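Local coordinates for protein L-talarate/Galactarate Dehydratase (Salmonella typhimurium, PDB 2PP0) that catalyses the magnesium-dependent dehydration of L-talarate and galactarate to 5-keto-4-deoxy-D-glucarate and, in competition, the epimerization of L-talarate to galactarate, at residues B[26-40]-B[57-71]. Sequence-based numbering, arbitrary orientation.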
# COMPACT_ATOMS: atom_id res chain seq x y z
N ASP B 26 -10.49 -0.05 18.90
CA ASP B 26 -11.36 1.11 19.01
C ASP B 26 -12.64 0.85 18.22
O ASP B 26 -12.72 -0.12 17.46
CB ASP B 26 -10.64 2.35 18.45
CG ASP B 26 -11.22 3.65 18.97
OD1 ASP B 26 -12.28 3.60 19.63
OD2 ASP B 26 -10.62 4.73 18.71
N ARG B 27 -13.63 1.71 18.39
CA ARG B 27 -14.91 1.56 17.71
C ARG B 27 -15.51 2.90 17.32
O ARG B 27 -15.44 3.87 18.07
CB ARG B 27 -15.90 0.83 18.63
CG ARG B 27 -15.56 -0.63 18.90
CD ARG B 27 -15.79 -1.48 17.67
NE ARG B 27 -15.66 -2.91 17.95
CZ ARG B 27 -14.50 -3.54 18.10
NH1 ARG B 27 -13.35 -2.88 17.99
NH2 ARG B 27 -14.48 -4.84 18.36
N ILE B 28 -16.10 2.96 16.13
CA ILE B 28 -16.73 4.20 15.68
C ILE B 28 -18.05 4.33 16.44
O ILE B 28 -18.79 3.36 16.56
CB ILE B 28 -17.00 4.18 14.15
CG1 ILE B 28 -15.67 4.16 13.38
CG2 ILE B 28 -17.83 5.40 13.74
CD1 ILE B 28 -15.80 3.96 11.87
N GLU B 29 -18.35 5.52 16.95
CA GLU B 29 -19.60 5.71 17.68
C GLU B 29 -20.43 6.89 17.20
O GLU B 29 -21.58 7.04 17.60
CB GLU B 29 -19.32 5.89 19.18
CG GLU B 29 -18.55 4.74 19.82
CD GLU B 29 -18.56 4.80 21.34
OE1 GLU B 29 -18.48 5.92 21.88
OE2 GLU B 29 -18.63 3.72 21.97
N TRP B 30 -19.86 7.71 16.33
CA TRP B 30 -20.56 8.89 15.83
C TRP B 30 -20.04 9.34 14.48
O TRP B 30 -18.83 9.32 14.23
CB TRP B 30 -20.40 10.03 16.83
CG TRP B 30 -21.13 11.29 16.48
CD1 TRP B 30 -22.45 11.56 16.69
CD2 TRP B 30 -20.56 12.47 15.90
NE1 TRP B 30 -22.74 12.84 16.29
CE2 TRP B 30 -21.60 13.43 15.80
CE3 TRP B 30 -19.28 12.82 15.46
CZ2 TRP B 30 -21.39 14.71 15.28
CZ3 TRP B 30 -19.07 14.10 14.94
CH2 TRP B 30 -20.13 15.02 14.85
N VAL B 31 -20.96 9.76 13.61
CA VAL B 31 -20.61 10.24 12.27
C VAL B 31 -21.50 11.41 11.89
O VAL B 31 -22.71 11.37 12.12
CB VAL B 31 -20.83 9.16 11.19
CG1 VAL B 31 -20.32 9.67 9.85
CG2 VAL B 31 -20.15 7.87 11.57
N LYS B 32 -20.90 12.44 11.30
CA LYS B 32 -21.66 13.60 10.85
C LYS B 32 -21.32 13.93 9.41
O LYS B 32 -20.15 14.13 9.07
CB LYS B 32 -21.37 14.84 11.70
CG LYS B 32 -22.16 16.06 11.25
CD LYS B 32 -21.81 17.29 12.06
CE LYS B 32 -22.61 18.49 11.58
NZ LYS B 32 -22.18 19.73 12.27
N LEU B 33 -22.34 13.98 8.56
CA LEU B 33 -22.14 14.30 7.15
C LEU B 33 -22.70 15.68 6.87
O LEU B 33 -23.73 16.06 7.44
CB LEU B 33 -22.85 13.27 6.27
CG LEU B 33 -22.49 11.79 6.50
CD1 LEU B 33 -23.33 10.92 5.58
CD2 LEU B 33 -21.00 11.56 6.26
N SER B 34 -22.02 16.43 6.01
CA SER B 34 -22.47 17.77 5.66
C SER B 34 -22.38 18.02 4.16
O SER B 34 -21.47 17.52 3.49
CB SER B 34 -21.63 18.82 6.38
OG SER B 34 -21.76 18.73 7.79
N LEU B 35 -23.34 18.77 3.64
CA LEU B 35 -23.35 19.15 2.24
C LEU B 35 -23.28 20.66 2.26
O LEU B 35 -24.20 21.33 2.71
CB LEU B 35 -24.63 18.71 1.53
CG LEU B 35 -24.75 19.26 0.10
CD1 LEU B 35 -23.53 18.82 -0.71
CD2 LEU B 35 -26.05 18.79 -0.56
N ALA B 36 -22.16 21.20 1.78
CA ALA B 36 -21.98 22.65 1.75
C ALA B 36 -21.71 23.11 0.34
O ALA B 36 -21.35 22.31 -0.53
CB ALA B 36 -20.82 23.04 2.67
N PHE B 37 -21.89 24.40 0.10
CA PHE B 37 -21.63 24.96 -1.21
C PHE B 37 -20.69 26.14 -1.12
O PHE B 37 -20.96 27.13 -0.43
CB PHE B 37 -22.94 25.35 -1.89
CG PHE B 37 -23.70 24.17 -2.43
CD1 PHE B 37 -23.38 23.63 -3.68
CD2 PHE B 37 -24.70 23.56 -1.68
CE1 PHE B 37 -24.04 22.51 -4.16
CE2 PHE B 37 -25.36 22.43 -2.15
CZ PHE B 37 -25.03 21.90 -3.39
N LEU B 38 -19.57 26.01 -1.81
CA LEU B 38 -18.53 27.02 -1.86
C LEU B 38 -18.83 27.93 -3.05
O LEU B 38 -18.76 27.50 -4.20
CB LEU B 38 -17.18 26.33 -2.05
CG LEU B 38 -15.92 27.18 -2.23
CD1 LEU B 38 -15.57 27.85 -0.92
CD2 LEU B 38 -14.77 26.28 -2.68
N PRO B 39 -19.18 29.19 -2.79
CA PRO B 39 -19.49 30.13 -3.87
C PRO B 39 -18.29 30.75 -4.57
O PRO B 39 -17.27 31.04 -3.94
CB PRO B 39 -20.36 31.18 -3.17
CG PRO B 39 -19.74 31.24 -1.80
CD PRO B 39 -19.53 29.77 -1.47
N LEU B 40 -18.42 30.94 -5.88
CA LEU B 40 -17.38 31.55 -6.70
C LEU B 40 -18.00 32.80 -7.33
O LEU B 40 -18.73 32.70 -8.32
CB LEU B 40 -16.93 30.58 -7.80
CG LEU B 40 -16.26 29.27 -7.41
CD1 LEU B 40 -16.06 28.41 -8.66
CD2 LEU B 40 -14.92 29.54 -6.73
N LEU B 57 -18.82 27.70 -14.22
CA LEU B 57 -18.90 27.19 -12.86
C LEU B 57 -19.11 28.36 -11.91
O LEU B 57 -18.44 29.38 -12.03
CB LEU B 57 -17.59 26.48 -12.51
CG LEU B 57 -17.51 25.75 -11.17
CD1 LEU B 57 -18.52 24.60 -11.17
CD2 LEU B 57 -16.10 25.22 -10.96
N THR B 58 -20.04 28.22 -10.97
CA THR B 58 -20.33 29.30 -10.03
C THR B 58 -20.28 28.89 -8.56
O THR B 58 -20.43 29.73 -7.67
CB THR B 58 -21.72 29.91 -10.31
OG1 THR B 58 -22.72 28.90 -10.17
CG2 THR B 58 -21.76 30.48 -11.72
N GLU B 59 -20.06 27.61 -8.30
CA GLU B 59 -19.98 27.12 -6.93
C GLU B 59 -19.42 25.71 -6.94
O GLU B 59 -19.37 25.06 -7.98
CB GLU B 59 -21.36 27.13 -6.27
CG GLU B 59 -22.34 26.13 -6.87
CD GLU B 59 -23.66 26.07 -6.12
OE1 GLU B 59 -23.80 26.79 -5.11
OE2 GLU B 59 -24.54 25.29 -6.54
N VAL B 60 -18.99 25.24 -5.77
CA VAL B 60 -18.46 23.89 -5.64
C VAL B 60 -19.16 23.19 -4.49
O VAL B 60 -19.20 23.71 -3.36
CB VAL B 60 -16.94 23.90 -5.37
CG1 VAL B 60 -16.42 22.47 -5.26
CG2 VAL B 60 -16.21 24.62 -6.49
N ALA B 61 -19.73 22.03 -4.76
CA ALA B 61 -20.39 21.25 -3.73
C ALA B 61 -19.29 20.56 -2.93
O ALA B 61 -18.32 20.06 -3.51
CB ALA B 61 -21.31 20.21 -4.35
N ILE B 62 -19.44 20.54 -1.61
CA ILE B 62 -18.45 19.91 -0.74
C ILE B 62 -19.18 18.98 0.21
O ILE B 62 -20.05 19.42 0.96
CB ILE B 62 -17.68 20.96 0.10
CG1 ILE B 62 -16.92 21.93 -0.81
CG2 ILE B 62 -16.71 20.25 1.05
CD1 ILE B 62 -15.78 21.31 -1.59
N ILE B 63 -18.85 17.69 0.18
CA ILE B 63 -19.49 16.75 1.09
C ILE B 63 -18.44 16.40 2.14
O ILE B 63 -17.37 15.87 1.83
CB ILE B 63 -19.98 15.47 0.37
CG1 ILE B 63 -20.98 15.84 -0.74
CG2 ILE B 63 -20.68 14.55 1.36
CD1 ILE B 63 -20.35 16.51 -1.96
N ILE B 64 -18.75 16.71 3.39
CA ILE B 64 -17.83 16.49 4.50
C ILE B 64 -18.28 15.36 5.41
O ILE B 64 -19.47 15.18 5.66
CB ILE B 64 -17.71 17.76 5.36
CG1 ILE B 64 -17.42 18.96 4.46
CG2 ILE B 64 -16.61 17.61 6.40
CD1 ILE B 64 -17.57 20.29 5.17
N ALA B 65 -17.31 14.60 5.91
CA ALA B 65 -17.60 13.52 6.84
C ALA B 65 -16.74 13.74 8.09
O ALA B 65 -15.56 14.08 7.99
CB ALA B 65 -17.28 12.16 6.23
N GLU B 66 -17.35 13.58 9.25
CA GLU B 66 -16.65 13.73 10.52
C GLU B 66 -16.97 12.46 11.29
O GLU B 66 -18.14 12.08 11.42
CB GLU B 66 -17.17 14.96 11.27
CG GLU B 66 -16.94 16.26 10.52
CD GLU B 66 -17.63 17.43 11.18
OE1 GLU B 66 -17.23 17.80 12.31
OE2 GLU B 66 -18.59 17.98 10.58
N ILE B 67 -15.93 11.78 11.77
CA ILE B 67 -16.08 10.52 12.49
C ILE B 67 -15.38 10.60 13.85
O ILE B 67 -14.26 11.12 13.94
CB ILE B 67 -15.45 9.35 11.69
CG1 ILE B 67 -16.05 9.29 10.28
CG2 ILE B 67 -15.68 8.02 12.41
CD1 ILE B 67 -15.41 8.22 9.38
N ARG B 68 -16.04 10.11 14.89
CA ARG B 68 -15.47 10.11 16.23
C ARG B 68 -15.53 8.70 16.80
O ARG B 68 -16.53 8.01 16.66
CB ARG B 68 -16.21 11.10 17.14
CG ARG B 68 -15.78 12.53 16.90
CD ARG B 68 -16.63 13.57 17.62
NE ARG B 68 -16.17 14.91 17.27
CZ ARG B 68 -15.03 15.46 17.70
NH1 ARG B 68 -14.22 14.78 18.50
NH2 ARG B 68 -14.68 16.67 17.29
N SER B 69 -14.43 8.28 17.42
CA SER B 69 -14.36 6.93 17.98
C SER B 69 -14.57 6.89 19.50
O SER B 69 -14.46 7.90 20.19
CB SER B 69 -13.00 6.31 17.67
OG SER B 69 -11.97 6.99 18.38
N ARG B 70 -14.87 5.70 19.99
CA ARG B 70 -15.09 5.48 21.41
C ARG B 70 -13.89 5.95 22.23
O ARG B 70 -14.06 6.61 23.26
CB ARG B 70 -15.31 3.98 21.66
CG ARG B 70 -15.46 3.60 23.12
CD ARG B 70 -15.24 2.11 23.27
NE ARG B 70 -13.86 1.75 22.93
CZ ARG B 70 -13.44 0.51 22.74
NH1 ARG B 70 -14.28 -0.51 22.86
NH2 ARG B 70 -12.17 0.28 22.43
N ASP B 71 -12.68 5.64 21.76
CA ASP B 71 -11.48 6.02 22.50
C ASP B 71 -11.01 7.46 22.32
O ASP B 71 -9.85 7.77 22.61
CB ASP B 71 -10.35 5.04 22.19
CG ASP B 71 -10.70 3.61 22.58
OD1 ASP B 71 -11.56 3.45 23.48
OD2 ASP B 71 -10.14 2.66 22.01
O HOH W 1 -19.79 16.98 8.41
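Asp26, just ahead of strand 28-40, bonds Ser69 and Asp71 where the antiparallel pairing with strand 57-69 begins, the two central strands of the four-stranded sheet in the enolase-superfamily N-terminal capping domain. Asp26 OD2 accepts from Ser69 OG at 2.7 Å and also meets Arg146 in a salt bridge, while Asp71 N and Arg27 N reach OD1 from opposite faces of the carboxylate plane. Glu29 and Trp30 share Arg68 O in a classic beta bulge; Glu29 N makes the straighter bond (3.1 Å, 175°), Trp30 N a weak one. Trp30 has CG swung away from the backbone N (chi1 -177°), which lays its ring alongside the extended Arg68, Trp30 CE3 3.5 Å from Arg68 CD; NE1 bonds Glu393. A regular antiparallel ladder runs to Leu38-Val60, and Leu40 N to Thr58 O closes it. Beside Lys32 and Ser34, a water bonds Lys32 O, Ser34 OG and Glu66 OE2, an oxygen also salt-bridged to Arg385. The opposite face, with Leu33, Leu35, Ile63 and Ala65, meets helix 86-96 and is apolar until Glu59, which Phe37 crosses. This end borders the substrate site: Leu57, whose side chain lies about 4 Å from that of substrate-binding Arg83, sets CD2 3.9 Å from Leu40 CD1.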